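Local coordinates for microcin B17-processing protein McbC (Escherichia coli str. K-12 substr. MG1655, PDB 6GRH) that is the FMN-dependent oxidoreductase needed to process the inactive microcin B17 precursor peptide into the active antibiotic, at residues Y14-V19 against K201-G206; A107-D112 against Y150-L155; Y127-F132 against L189-I194; A163-Q168 against A244-L249. One frame throughout, in Å; residues are numbered along the deposited sequence.

Overall arrangement
Contacts 2 and 3 are buried and share one antiparallel sheet: contact 3 pairs two of its inner strands, and contact 2 joins the neighbouring strand 149-153 to the end of helix 97-108. They touch directly, through H151 with E130 and the backbones of Y152 and V131. Contacts 1 and 4 are only partly buried. The first joins two helix starts by a salt bridge; the fourth sets a helix end against the end of strand 158-163, with M247 and L249 reaching F132 of contact 3. Chemistry follows place: backbone ladder and apolar faces in contact 3, a buried hydroxyl chain in contact 2, charge in contact 1, van der Waals contact in contact 4.

Contact 1: Y14-V19 against K201-G206; sequences YTDPEV and KYRYRG. With EDO (1,2-ethanediol), chain P.
D16 OD2 is held by two groups: R203 NH1 at 2.8 Å, in a nearly straight salt bridge (165° at the hydrogen), and water 1, which donates to it at 2.7 Å. The arginine uses the anti side of the oxygen from 25° outside the carboxylate plane, while the carboxylate oxygen lies close to the guanidinium plane. Water 1 also accepts from R203 NH2, closing a second, bridged link. The other carboxylate oxygen turns to its own helix: D16 OD1 N-caps helix 17-27 by accepting from E18 N at 2.9 Å and weakly from V19 N. V19 packs beside the ion pair with both branches. CG1, anti to the backbone N (chi1 175°), sits over the centre of the Y204 ring in a CH-pi contact, 4.0 Å from V19 CG1 to the ring centroid; CG2 lies over one face of the R203 guanidinium, 3.4 Å from V19 CG2 to R203 NH2. R203 NE makes a further salt bridge to D264 of the McbB chain. With a carboxylate from each of two chains around it, the guanidinium is probably fixed in rotation, and the bond to D16 ties the helix 17-27 cap to the McbB interface.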
# COMPACT_ATOMS: atom_id res chain seq x y z
N TYR D 14 -20.92 -9.86 2.79
CA TYR D 14 -19.74 -10.61 2.34
C TYR D 14 -18.47 -9.79 2.20
O TYR D 14 -17.45 -10.33 1.78
CB TYR D 14 -20.04 -11.29 1.00
CG TYR D 14 -21.16 -12.29 1.10
CD1 TYR D 14 -20.92 -13.58 1.55
CD2 TYR D 14 -22.46 -11.95 0.78
CE1 TYR D 14 -21.94 -14.50 1.68
CE2 TYR D 14 -23.50 -12.85 0.91
CZ TYR D 14 -23.23 -14.13 1.34
OH TYR D 14 -24.22 -15.04 1.47
N THR D 15 -18.51 -8.50 2.54
CA THR D 15 -17.37 -7.62 2.30
C THR D 15 -16.21 -7.93 3.24
O THR D 15 -16.40 -8.12 4.45
CB THR D 15 -17.81 -6.14 2.42
OG1 THR D 15 -18.64 -5.84 1.29
CG2 THR D 15 -16.63 -5.18 2.46
N ASP D 16 -15.01 -7.98 2.67
CA ASP D 16 -13.78 -8.06 3.46
C ASP D 16 -13.27 -6.62 3.62
O ASP D 16 -12.92 -5.98 2.62
CB ASP D 16 -12.74 -8.95 2.76
CG ASP D 16 -11.45 -9.09 3.55
OD1 ASP D 16 -11.09 -8.16 4.32
OD2 ASP D 16 -10.78 -10.13 3.45
N PRO D 17 -13.25 -6.09 4.86
CA PRO D 17 -12.92 -4.67 5.06
C PRO D 17 -11.46 -4.33 4.75
O PRO D 17 -11.16 -3.20 4.47
CB PRO D 17 -13.21 -4.44 6.56
CG PRO D 17 -13.06 -5.79 7.17
CD PRO D 17 -13.51 -6.77 6.14
N GLU D 18 -10.59 -5.33 4.81
CA GLU D 18 -9.20 -5.14 4.43
C GLU D 18 -9.09 -4.94 2.91
O GLU D 18 -8.41 -4.02 2.45
CB GLU D 18 -8.36 -6.33 4.89
CG GLU D 18 -6.86 -6.17 4.68
CD GLU D 18 -6.16 -5.38 5.79
OE1 GLU D 18 -6.83 -4.92 6.76
OE2 GLU D 18 -4.92 -5.22 5.72
N VAL D 19 -9.79 -5.77 2.15
CA VAL D 19 -9.80 -5.65 0.70
C VAL D 19 -10.37 -4.28 0.31
O VAL D 19 -9.78 -3.57 -0.50
CB VAL D 19 -10.60 -6.79 0.07
CG1 VAL D 19 -10.71 -6.63 -1.42
CG2 VAL D 19 -9.92 -8.12 0.35
N LYS D 201 -17.51 -10.70 -4.22
CA LYS D 201 -17.35 -12.08 -4.67
C LYS D 201 -15.90 -12.51 -4.96
O LYS D 201 -15.44 -13.59 -4.51
CB LYS D 201 -18.20 -12.33 -5.93
CG LYS D 201 -18.14 -13.79 -6.42
CD LYS D 201 -19.06 -14.10 -7.59
CE LYS D 201 -18.94 -15.56 -8.02
NZ LYS D 201 -19.60 -15.78 -9.32
N TYR D 202 -15.24 -11.71 -5.79
CA TYR D 202 -13.92 -12.04 -6.33
C TYR D 202 -12.73 -11.37 -5.63
O TYR D 202 -11.58 -11.61 -6.03
CB TYR D 202 -13.86 -11.66 -7.80
CG TYR D 202 -14.86 -12.42 -8.63
CD1 TYR D 202 -14.76 -13.80 -8.76
CD2 TYR D 202 -15.92 -11.78 -9.25
CE1 TYR D 202 -15.68 -14.53 -9.51
CE2 TYR D 202 -16.85 -12.50 -10.01
CZ TYR D 202 -16.72 -13.86 -10.13
OH TYR D 202 -17.63 -14.59 -10.86
N ARG D 203 -13.01 -10.52 -4.63
CA ARG D 203 -11.98 -9.77 -3.93
C ARG D 203 -11.23 -8.82 -4.91
O ARG D 203 -11.88 -8.21 -5.76
CB ARG D 203 -11.06 -10.71 -3.13
CG ARG D 203 -11.79 -11.61 -2.13
CD ARG D 203 -10.87 -12.72 -1.62
NE ARG D 203 -9.69 -12.19 -0.97
CZ ARG D 203 -9.63 -11.67 0.26
NH1 ARG D 203 -10.71 -11.63 1.04
NH2 ARG D 203 -8.48 -11.16 0.70
N TYR D 204 -9.91 -8.68 -4.80
CA TYR D 204 -9.13 -7.69 -5.59
C TYR D 204 -9.31 -7.79 -7.10
O TYR D 204 -9.41 -6.78 -7.78
CB TYR D 204 -7.65 -7.81 -5.29
CG TYR D 204 -7.29 -7.52 -3.88
CD1 TYR D 204 -7.19 -6.22 -3.44
CD2 TYR D 204 -7.03 -8.56 -2.97
CE1 TYR D 204 -6.87 -5.93 -2.11
CE2 TYR D 204 -6.71 -8.27 -1.64
CZ TYR D 204 -6.64 -6.94 -1.24
OH TYR D 204 -6.32 -6.58 0.05
N ARG D 205 -9.34 -9.01 -7.61
CA ARG D 205 -9.57 -9.23 -9.03
C ARG D 205 -10.90 -8.62 -9.52
O ARG D 205 -11.02 -8.23 -10.68
CB ARG D 205 -9.52 -10.71 -9.36
CG ARG D 205 -9.24 -11.02 -10.82
CD ARG D 205 -9.05 -12.51 -10.95
NE ARG D 205 -8.54 -13.04 -12.20
CZ ARG D 205 -7.26 -13.16 -12.55
NH1 ARG D 205 -6.29 -12.73 -11.80
NH2 ARG D 205 -6.96 -13.74 -13.71
N GLY D 206 -11.88 -8.50 -8.63
CA GLY D 206 -13.13 -7.82 -8.99
C GLY D 206 -12.99 -6.38 -9.39
O GLY D 206 -13.75 -5.88 -10.24
C1 EDO P . -18.84 -17.27 -13.33
O1 EDO P . -19.80 -16.65 -12.48
C2 EDO P . -17.72 -16.28 -13.54
O2 EDO P . -18.18 -15.13 -14.26
O HOH W 1 -8.12 -9.96 3.58

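Contact 2: A107-D112 against Y150-L155; sequences AFSSPD and YHYLPL
Y152 leaves strand 149-153 with CG anti to the backbone N (chi1 -176°), which sends its ring toward the end of helix 97-108. Just beyond CB and CG, CD2 comes 4.1 Å from F108 CD2, the two aromatic side chains crossing obliquely. Next, CE2 meets F108 CB at 3.9 Å, this methylene lying near the plane of the tyrosine ring, at its edge. Over one ring face sits the backbone nitrogen of P154. At the tip, Y152 OH donates to S109 OG at 2.6 Å. S109 OG passes the chain on, donating to P154 O at 2.7 Å in the carbonyl plane and on a lone pair, with a C=O...O angle of 122°. S109 is the first residue to leave helical geometry, which places the relay at the helix end. Beside it, water 2 accepts from S110 N and reaches P154 O, while S110 OG takes D112 N in an ST turn. P154 CB presses on F108 O (3.5 Å), a buried carbonyl oxygen with no hydrogen-bond partner. The directional hydroxyl chain Y152 to S109 to P154 thus satisfies both buried hydroxyls and holds the tip of the tyrosine, tying the helix end to the strand end in this nitroreductase-family domain.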
# COMPACT_ATOMS: atom_id res chain seq x y z
N ALA D 107 -27.05 0.87 -26.17
CA ALA D 107 -25.75 0.64 -25.56
C ALA D 107 -25.78 -0.31 -24.38
O ALA D 107 -24.82 -1.06 -24.20
CB ALA D 107 -25.09 1.95 -25.13
N PHE D 108 -26.84 -0.27 -23.57
CA PHE D 108 -26.82 -0.89 -22.22
C PHE D 108 -27.92 -1.92 -21.93
O PHE D 108 -27.86 -2.60 -20.89
CB PHE D 108 -26.85 0.20 -21.14
CG PHE D 108 -25.86 1.30 -21.35
CD1 PHE D 108 -24.51 1.01 -21.53
CD2 PHE D 108 -26.26 2.63 -21.34
CE1 PHE D 108 -23.59 2.03 -21.75
CE2 PHE D 108 -25.33 3.64 -21.54
CZ PHE D 108 -24.00 3.35 -21.74
N SER D 109 -28.91 -2.04 -22.82
CA SER D 109 -30.09 -2.86 -22.55
C SER D 109 -30.36 -3.84 -23.68
O SER D 109 -29.96 -3.63 -24.84
CB SER D 109 -31.32 -1.97 -22.32
OG SER D 109 -31.14 -1.13 -21.19
N SER D 110 -31.08 -4.90 -23.32
CA SER D 110 -31.55 -5.87 -24.28
C SER D 110 -32.69 -5.27 -25.11
O SER D 110 -33.47 -4.46 -24.60
CB SER D 110 -32.05 -7.14 -23.56
OG SER D 110 -32.80 -7.97 -24.41
N PRO D 111 -32.79 -5.67 -26.39
CA PRO D 111 -33.98 -5.27 -27.16
C PRO D 111 -35.29 -5.82 -26.59
O PRO D 111 -36.34 -5.23 -26.82
CB PRO D 111 -33.72 -5.83 -28.56
CG PRO D 111 -32.61 -6.79 -28.43
CD PRO D 111 -31.84 -6.46 -27.18
N ASP D 112 -35.21 -6.93 -25.86
CA ASP D 112 -36.35 -7.54 -25.19
C ASP D 112 -36.48 -7.00 -23.74
O ASP D 112 -35.63 -7.29 -22.88
CB ASP D 112 -36.13 -9.07 -25.17
CG ASP D 112 -37.26 -9.83 -24.49
OD1 ASP D 112 -38.28 -9.22 -24.13
OD2 ASP D 112 -37.09 -11.08 -24.33
N TYR D 150 -29.55 11.89 -13.77
CA TYR D 150 -30.41 10.73 -13.70
C TYR D 150 -29.53 9.51 -13.59
O TYR D 150 -28.35 9.57 -13.94
CB TYR D 150 -31.27 10.59 -14.97
CG TYR D 150 -32.26 11.71 -15.21
CD1 TYR D 150 -31.89 12.85 -15.93
CD2 TYR D 150 -33.56 11.61 -14.75
CE1 TYR D 150 -32.80 13.87 -16.17
CE2 TYR D 150 -34.47 12.64 -14.98
CZ TYR D 150 -34.09 13.75 -15.69
OH TYR D 150 -35.00 14.76 -15.89
N HIS D 151 -30.09 8.40 -13.10
CA HIS D 151 -29.41 7.13 -13.06
C HIS D 151 -30.16 6.20 -14.02
O HIS D 151 -31.36 6.04 -13.88
CB HIS D 151 -29.41 6.66 -11.62
CG HIS D 151 -28.95 5.25 -11.42
ND1 HIS D 151 -29.61 4.38 -10.58
CD2 HIS D 151 -27.90 4.58 -11.93
CE1 HIS D 151 -28.98 3.22 -10.58
NE2 HIS D 151 -27.93 3.31 -11.38
N TYR D 152 -29.46 5.62 -15.00
CA TYR D 152 -30.09 4.68 -15.93
C TYR D 152 -30.16 3.29 -15.32
O TYR D 152 -29.15 2.76 -14.88
CB TYR D 152 -29.36 4.62 -17.28
CG TYR D 152 -30.08 3.72 -18.27
CD1 TYR D 152 -31.40 3.96 -18.62
CD2 TYR D 152 -29.45 2.62 -18.84
CE1 TYR D 152 -32.07 3.15 -19.51
CE2 TYR D 152 -30.12 1.80 -19.75
CZ TYR D 152 -31.43 2.06 -20.08
OH TYR D 152 -32.13 1.26 -20.96
N LEU D 153 -31.37 2.70 -15.32
CA LEU D 153 -31.62 1.34 -14.84
C LEU D 153 -31.72 0.46 -16.08
O LEU D 153 -32.75 0.46 -16.76
CB LEU D 153 -32.89 1.27 -13.99
CG LEU D 153 -32.96 2.17 -12.75
CD1 LEU D 153 -34.35 2.10 -12.12
CD2 LEU D 153 -31.89 1.79 -11.73
N PRO D 154 -30.65 -0.30 -16.40
CA PRO D 154 -30.62 -1.00 -17.69
C PRO D 154 -31.57 -2.18 -17.87
O PRO D 154 -31.87 -2.54 -19.02
CB PRO D 154 -29.17 -1.48 -17.81
CG PRO D 154 -28.45 -0.90 -16.63
CD PRO D 154 -29.48 -0.66 -15.58
N LEU D 155 -32.03 -2.79 -16.78
CA LEU D 155 -32.95 -3.91 -16.85
C LEU D 155 -34.39 -3.40 -16.85
O LEU D 155 -35.18 -3.88 -17.64
CB LEU D 155 -32.71 -4.89 -15.70
CG LEU D 155 -31.28 -5.46 -15.67
CD1 LEU D 155 -31.14 -6.52 -14.58
CD2 LEU D 155 -30.91 -6.04 -17.03
O HOH W 2 -31.80 -5.08 -20.47

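Contact 3: Y127-F132 against L189-I194; sequences YPIEVF and LVYCII
V131 and Y191 lie side by side across a non-hydrogen-bonded pair, pointing the same way, with V131 CG2 4.1 Å from Y191 CD1. I129 CG2 touches Y191 CB at 4.1 Å and lies near the plane of the tyrosine ring, at its edge. The other branch of I129 bends across to the next strand: turned at chi2 (-55°), its CD1 hooks over I193 CB at 3.9 Å. These residues form one face of the sheet, covered by helices 97-108 and 204-227. The strands are inner members of the antiparallel sheet at the centre of the nitroreductase domain, 129-135 and 187-194, inclined at 151°. Their ladder alternates regularly: E130 pairs with C192 through E130 N to C192 O and C192 N to E130 O, both 2.8 Å, and F132 pairs with V190 in the same way. I194 N adds a bond to P128 O, nearly in line with the carbonyl. On the other face, the sulfur of C192 lies beside the F132 ring, C192 SG 3.8 Å from F132 CD1, an oblique sulfur-aromatic contact, while V190 O sits at the ring edge. H151 stacks on this phenylalanine. E130 bends at chi2, laying its CG against I194 CD1 at 3.6 Å, while its OE1 is hydrogen-bonded to H151 NE2.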
# COMPACT_ATOMS: atom_id res chain seq x y z
N TYR D 127 -22.46 -7.05 -12.67
CA TYR D 127 -22.70 -5.68 -13.20
C TYR D 127 -22.52 -4.56 -12.16
O TYR D 127 -23.48 -3.83 -11.82
CB TYR D 127 -24.08 -5.62 -13.86
CG TYR D 127 -24.12 -6.49 -15.08
CD1 TYR D 127 -23.59 -6.03 -16.28
CD2 TYR D 127 -24.57 -7.81 -15.01
CE1 TYR D 127 -23.56 -6.84 -17.41
CE2 TYR D 127 -24.57 -8.63 -16.14
CZ TYR D 127 -24.05 -8.14 -17.34
OH TYR D 127 -24.00 -8.93 -18.46
N PRO D 128 -21.28 -4.38 -11.68
CA PRO D 128 -21.04 -3.41 -10.60
C PRO D 128 -20.93 -1.95 -11.02
O PRO D 128 -20.69 -1.10 -10.16
CB PRO D 128 -19.67 -3.86 -10.02
CG PRO D 128 -18.97 -4.42 -11.22
CD PRO D 128 -20.06 -5.18 -11.95
N ILE D 129 -21.06 -1.66 -12.31
CA ILE D 129 -20.86 -0.33 -12.83
C ILE D 129 -22.22 0.28 -13.08
O ILE D 129 -23.06 -0.33 -13.72
CB ILE D 129 -20.03 -0.34 -14.14
CG1 ILE D 129 -18.70 -1.00 -13.90
CG2 ILE D 129 -19.88 1.06 -14.73
CD1 ILE D 129 -17.87 -0.40 -12.78
N GLU D 130 -22.41 1.49 -12.58
CA GLU D 130 -23.66 2.24 -12.77
C GLU D 130 -23.44 3.36 -13.78
O GLU D 130 -22.36 3.97 -13.82
CB GLU D 130 -24.11 2.82 -11.44
CG GLU D 130 -24.32 1.75 -10.37
CD GLU D 130 -25.37 0.71 -10.74
OE1 GLU D 130 -26.43 1.06 -11.27
OE2 GLU D 130 -25.14 -0.49 -10.46
N VAL D 131 -24.45 3.60 -14.60
CA VAL D 131 -24.42 4.71 -15.57
C VAL D 131 -25.31 5.85 -15.10
O VAL D 131 -26.51 5.66 -14.83
CB VAL D 131 -24.93 4.30 -16.97
CG1 VAL D 131 -24.73 5.43 -17.98
CG2 VAL D 131 -24.26 3.04 -17.43
N PHE D 132 -24.74 7.04 -15.05
CA PHE D 132 -25.47 8.24 -14.73
C PHE D 132 -25.49 9.16 -15.95
O PHE D 132 -24.53 9.21 -16.72
CB PHE D 132 -24.83 8.93 -13.54
CG PHE D 132 -25.05 8.21 -12.22
CD1 PHE D 132 -24.22 7.19 -11.83
CD2 PHE D 132 -26.09 8.58 -11.37
CE1 PHE D 132 -24.40 6.54 -10.60
CE2 PHE D 132 -26.29 7.94 -10.15
CZ PHE D 132 -25.46 6.90 -9.77
N LEU D 189 -22.38 10.94 -20.13
CA LEU D 189 -22.58 9.74 -19.32
C LEU D 189 -21.41 9.67 -18.35
O LEU D 189 -20.27 9.95 -18.73
CB LEU D 189 -22.69 8.48 -20.18
CG LEU D 189 -23.88 8.42 -21.13
CD1 LEU D 189 -23.81 7.13 -21.92
CD2 LEU D 189 -25.21 8.56 -20.38
N VAL D 190 -21.71 9.32 -17.10
CA VAL D 190 -20.71 9.11 -16.07
C VAL D 190 -20.82 7.66 -15.58
O VAL D 190 -21.88 7.23 -15.12
CB VAL D 190 -20.88 10.10 -14.91
CG1 VAL D 190 -19.75 9.94 -13.91
CG2 VAL D 190 -20.93 11.53 -15.39
N TYR D 191 -19.73 6.91 -15.71
CA TYR D 191 -19.70 5.50 -15.35
C TYR D 191 -19.06 5.39 -13.98
O TYR D 191 -17.94 5.85 -13.79
CB TYR D 191 -18.90 4.69 -16.38
CG TYR D 191 -19.42 4.78 -17.76
CD1 TYR D 191 -20.27 3.80 -18.27
CD2 TYR D 191 -19.09 5.88 -18.59
CE1 TYR D 191 -20.79 3.90 -19.57
CE2 TYR D 191 -19.58 5.98 -19.90
CZ TYR D 191 -20.42 4.99 -20.38
OH TYR D 191 -20.90 5.04 -21.66
N CYS D 192 -19.77 4.76 -13.03
CA CYS D 192 -19.35 4.72 -11.64
C CYS D 192 -19.26 3.30 -11.10
O CYS D 192 -20.13 2.48 -11.36
CB CYS D 192 -20.34 5.49 -10.78
SG CYS D 192 -20.46 7.23 -11.24
N ILE D 193 -18.22 3.04 -10.33
CA ILE D 193 -18.01 1.77 -9.67
C ILE D 193 -18.62 1.80 -8.26
O ILE D 193 -18.36 2.72 -7.49
CB ILE D 193 -16.52 1.41 -9.57
CG1 ILE D 193 -16.36 -0.02 -9.00
CG2 ILE D 193 -15.70 2.40 -8.75
CD1 ILE D 193 -14.92 -0.48 -9.02
N ILE D 194 -19.41 0.78 -7.93
CA ILE D 194 -19.82 0.55 -6.55
C ILE D 194 -18.79 -0.40 -5.95
O ILE D 194 -18.77 -1.58 -6.29
CB ILE D 194 -21.23 -0.06 -6.48
CG1 ILE D 194 -22.22 0.89 -7.14
CG2 ILE D 194 -21.61 -0.34 -5.01
CD1 ILE D 194 -23.63 0.35 -7.16

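Contact 4: A163-Q168 against A244-L249; sequences ATCNTQ and AKTMNL
The flat carboxamide of N248 is met at its nitrogen end by the methyl of A163, with A163 CB 3.9 Å from N248 ND2 and standing clear of the amide plane to one side. Its oxygen is engaged elsewhere, N248 OD1 accepting from R24 of the McbD chain. The second flat group is the peptide between T246 and M247, whose carbonyl oxygen is approached from two directions. A163 CB lies near the plane of this peptide, 4.3 Å from T246 O. C165 SG comes from well off that plane, 3.6 Å from T246 O with a C=O...S angle of about 133°. The sulfur also touches the threonine methyl, C165 SG to T246 CG2 being 4.1 Å. C165 holds its SG between the backbone N and the carbonyl carbon (chi1 46°), an orientation that turns the thiol onto the helix end. T246 presents its methyl, while OG1 is hydrogen-bonded to Y242 O one turn back. M247 turns its side chain away, onto V149 and C134 of the sheet. The carbonyls here belong to a helix end and carry partial negative charge, which may polarise the nearby thiol. N166, just past C165, is the N-cap of helix 167-175. Across from A163 and C165, a Schellman motif ends helix 240-246: N248 has positive phi, L249 N bonds to A244 O at 2.8 Å and N248 N to K245 O at 2.9 Å. The contact thus sets a Schellman-capped helix end beside the turn that leads from strand 158-163 into the next helix.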
# COMPACT_ATOMS: atom_id res chain seq x y z
N ALA D 163 -30.42 14.29 -9.21
CA ALA D 163 -30.04 15.63 -8.71
C ALA D 163 -30.64 16.76 -9.52
O ALA D 163 -30.84 16.65 -10.72
CB ALA D 163 -28.53 15.78 -8.66
N THR D 164 -30.91 17.85 -8.82
CA THR D 164 -31.41 19.08 -9.39
C THR D 164 -30.35 20.18 -9.38
O THR D 164 -30.69 21.35 -9.28
CB THR D 164 -32.62 19.57 -8.57
OG1 THR D 164 -32.20 19.78 -7.22
CG2 THR D 164 -33.74 18.54 -8.56
N CYS D 165 -29.07 19.83 -9.46
CA CYS D 165 -28.03 20.85 -9.65
C CYS D 165 -28.23 21.49 -11.02
O CYS D 165 -28.77 20.85 -11.93
CB CYS D 165 -26.64 20.26 -9.57
SG CYS D 165 -26.44 18.74 -10.53
N ASN D 166 -27.85 22.76 -11.17
CA ASN D 166 -28.02 23.42 -12.47
C ASN D 166 -27.03 22.85 -13.48
O ASN D 166 -26.05 22.19 -13.11
CB ASN D 166 -27.95 24.97 -12.41
CG ASN D 166 -26.67 25.50 -11.77
OD1 ASN D 166 -25.57 25.00 -12.00
ND2 ASN D 166 -26.82 26.54 -10.99
N THR D 167 -27.30 23.12 -14.75
CA THR D 167 -26.51 22.61 -15.86
C THR D 167 -25.06 23.15 -15.86
O THR D 167 -24.12 22.43 -16.22
CB THR D 167 -27.25 22.93 -17.18
OG1 THR D 167 -27.29 21.77 -18.00
CG2 THR D 167 -26.63 24.12 -17.92
N GLN D 168 -24.89 24.40 -15.42
CA GLN D 168 -23.54 25.03 -15.32
C GLN D 168 -22.62 24.39 -14.27
O GLN D 168 -21.42 24.19 -14.52
CB GLN D 168 -23.66 26.53 -15.05
CG GLN D 168 -24.37 27.30 -16.17
CD GLN D 168 -25.90 27.41 -16.02
OE1 GLN D 168 -26.52 26.81 -15.12
NE2 GLN D 168 -26.50 28.20 -16.90
N ALA D 244 -18.40 13.65 -8.08
CA ALA D 244 -19.19 12.86 -7.13
C ALA D 244 -20.12 13.74 -6.26
O ALA D 244 -21.30 13.45 -6.14
CB ALA D 244 -18.30 11.98 -6.26
N LYS D 245 -19.57 14.81 -5.68
CA LYS D 245 -20.30 15.71 -4.80
C LYS D 245 -21.47 16.37 -5.55
O LYS D 245 -22.61 16.43 -5.03
CB LYS D 245 -19.35 16.78 -4.27
CG LYS D 245 -19.94 17.89 -3.40
CD LYS D 245 -20.13 17.42 -1.96
CE LYS D 245 -20.75 18.53 -1.10
NZ LYS D 245 -20.07 18.62 0.23
N THR D 246 -21.19 16.81 -6.78
CA THR D 246 -22.16 17.53 -7.62
C THR D 246 -23.34 16.64 -7.99
O THR D 246 -24.48 17.07 -8.01
CB THR D 246 -21.46 18.13 -8.86
OG1 THR D 246 -20.44 19.02 -8.42
CG2 THR D 246 -22.42 18.94 -9.72
N MET D 247 -23.05 15.37 -8.24
CA MET D 247 -24.06 14.33 -8.47
C MET D 247 -24.71 13.74 -7.20
O MET D 247 -25.57 12.86 -7.30
CB MET D 247 -23.42 13.21 -9.30
CG MET D 247 -23.02 13.66 -10.70
SD MET D 247 -22.08 12.39 -11.58
CE MET D 247 -23.35 11.19 -11.87
N ASN D 248 -24.31 14.24 -6.03
CA ASN D 248 -24.74 13.74 -4.73
C ASN D 248 -24.42 12.25 -4.52
O ASN D 248 -25.15 11.54 -3.82
CB ASN D 248 -26.23 14.05 -4.49
CG ASN D 248 -26.47 15.52 -4.26
OD1 ASN D 248 -25.73 16.16 -3.52
ND2 ASN D 248 -27.49 16.06 -4.88
N LEU D 249 -23.31 11.79 -5.07
CA LEU D 249 -22.85 10.42 -4.83
C LEU D 249 -22.10 10.37 -3.49
O LEU D 249 -21.37 11.31 -3.15
CB LEU D 249 -21.93 9.95 -5.93
CG LEU D 249 -22.45 9.88 -7.37
CD1 LEU D 249 -21.34 9.33 -8.27
CD2 LEU D 249 -23.67 9.03 -7.48